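PDB 3CMI: peroxiredoxin HYR1 from Saccharomyces cerevisiae, which reduces hydroperoxides with electrons from thioredoxin and, as a sensor of peroxide stress, oxidizes and thereby activates the transcription factor YAP1. Local coordinates for residues A[28-32]-A[33-37]. Numbering follows the deposited sequence.
Sequences DQLKG and KVVLI
Leu30 and Val35 meet where the chain doubles back on itself, their side chains crossing at about a right angle. The touching branch of Val35 is CG2, which lies 3.7 Å from Leu30 CG and 4.0 Å from Leu30 CD2. It gets there because CG1 stands anti to the backbone N (chi1 -172°), which sets CG2 anti to the carbonyl carbon and turns it back to the leucine. The reversal is a type II beta turn from Leu30 to Lys33, with Gly32 taking the positive phi (83°) of its third position. Lys33 N donates to Leu30 O at 3.1 Å, closing the turn. The turn carries the chain from a short 3-10 segment into strand 34-41, an inner strand of the thioredoxin-like sheet, where Val35 also packs on Ile68 and Val140 of the two neighbouring strands. Lys33 folds back over the turn: its chain bends at chi2 (75°) and again at chi4, laying CD 3.5 Å from Lys31 O and bringing NZ to 3.8 Å from Gln29 O, a distance too long for a hydrogen bond, though the ammonium may still feel the carbonyl's charge. On the Gly32 carbonyl, another lysine, Lys142, donates a hydrogen bond through its NZ.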
loop_
_atom_site.group_PDB
_atom_site.type_symbol
_atom_site.label_atom_id
_atom_site.label_comp_id
_atom_site.label_asym_id
_atom_site.label_seq_id
_atom_site.Cartn_x
_atom_site.Cartn_y
_atom_site.Cartn_z
ATOM N N ASP A 28 7.063 -11.086 5.116
ATOM C CA ASP A 28 8.480 -11.450 5.100
ATOM C C ASP A 28 8.967 -11.762 3.678
ATOM O O ASP A 28 10.156 -11.632 3.385
ATOM C CB ASP A 28 8.792 -12.593 6.077
ATOM C CG ASP A 28 8.184 -13.917 5.655
ATOM O OD1 ASP A 28 8.751 -14.966 6.021
ATOM O OD2 ASP A 28 7.142 -13.916 4.967
ATOM N N GLN A 29 8.038 -12.146 2.799
ATOM C CA GLN A 29 8.345 -12.360 1.377
ATOM C C GLN A 29 8.692 -11.042 0.677
ATOM O O GLN A 29 9.199 -11.038 -0.449
ATOM C CB GLN A 29 7.172 -13.045 0.663
ATOM C CG GLN A 29 5.957 -12.137 0.409
ATOM C CD GLN A 29 4.731 -12.906 -0.061
ATOM O OE1 GLN A 29 3.785 -13.127 0.706
ATOM N NE2 GLN A 29 4.746 -13.326 -1.321
ATOM N N LEU A 30 8.419 -9.933 1.360
ATOM C CA LEU A 30 8.625 -8.589 0.821
ATOM C C LEU A 30 10.015 -8.021 1.126
ATOM O O LEU A 30 10.319 -6.890 0.741
ATOM C CB LEU A 30 7.546 -7.643 1.362
ATOM C CG LEU A 30 6.238 -7.391 0.595
ATOM C CD1 LEU A 30 5.727 -8.598 -0.200
ATOM C CD2 LEU A 30 5.168 -6.855 1.532
ATOM N N LYS A 31 10.844 -8.808 1.815
ATOM C CA LYS A 31 12.192 -8.390 2.207
ATOM C C LYS A 31 13.061 -8.102 0.986
ATOM O O LYS A 31 13.139 -8.918 0.064
ATOM C CB LYS A 31 12.859 -9.455 3.087
ATOM C CG LYS A 31 12.302 -9.547 4.503
ATOM C CD LYS A 31 12.886 -10.726 5.263
ATOM C CE LYS A 31 12.268 -10.843 6.652
ATOM N NZ LYS A 31 12.657 -12.114 7.338
ATOM N N GLY A 32 13.701 -6.936 0.988
ATOM C CA GLY A 32 14.549 -6.510 -0.121
ATOM C C GLY A 32 13.774 -5.890 -1.268
ATOM O O GLY A 32 14.345 -5.592 -2.317
ATOM N N LYS A 33 12.472 -5.699 -1.065
ATOM C CA LYS A 33 11.596 -5.101 -2.070
ATOM C C LYS A 33 11.102 -3.739 -1.625
ATOM O O LYS A 33 10.820 -3.527 -0.443
ATOM C CB LYS A 33 10.386 -6.005 -2.355
ATOM C CG LYS A 33 10.607 -7.086 -3.415
ATOM C CD LYS A 33 11.447 -8.234 -2.891
ATOM C CE LYS A 33 11.561 -9.370 -3.913
ATOM N NZ LYS A 33 10.311 -10.186 -3.938
ATOM N N VAL A 34 11.010 -2.816 -2.579
ATOM C CA VAL A 34 10.277 -1.574 -2.382
ATOM C C VAL A 34 8.787 -1.907 -2.515
ATOM O O VAL A 34 8.384 -2.605 -3.442
ATOM C CB VAL A 34 10.720 -0.482 -3.395
ATOM C CG1 VAL A 34 9.859 0.782 -3.272
ATOM C CG2 VAL A 34 12.204 -0.143 -3.208
ATOM N N VAL A 35 7.979 -1.429 -1.576
ATOM C CA VAL A 35 6.556 -1.770 -1.542
ATOM C C VAL A 35 5.677 -0.522 -1.498
ATOM O O VAL A 35 5.898 0.381 -0.684
ATOM C CB VAL A 35 6.205 -2.688 -0.324
ATOM C CG1 VAL A 35 4.765 -3.185 -0.409
ATOM C CG2 VAL A 35 7.160 -3.875 -0.240
ATOM N N LEU A 36 4.683 -0.482 -2.380
ATOM C CA LEU A 36 3.654 0.555 -2.344
ATOM C C LEU A 36 2.401 -0.087 -1.749
ATOM O O LEU A 36 1.883 -1.059 -2.294
ATOM C CB LEU A 36 3.400 1.076 -3.763
ATOM C CG LEU A 36 2.776 2.442 -4.105
ATOM C CD1 LEU A 36 1.372 2.301 -4.669
ATOM C CD2 LEU A 36 2.787 3.431 -2.940
ATOM N N ILE A 37 1.941 0.414 -0.605
ATOM C CA ILE A 37 0.712 -0.102 -0.022
ATOM C C ILE A 37 -0.425 0.881 -0.268
ATOM O O ILE A 37 -0.361 2.042 0.137
ATOM C CB ILE A 37 0.867 -0.464 1.483
ATOM C CG1 ILE A 37 1.918 -1.572 1.642
ATOM C CG2 ILE A 37 -0.477 -0.928 2.072
ATOM C CD1 ILE A 37 2.173 -2.004 3.061
#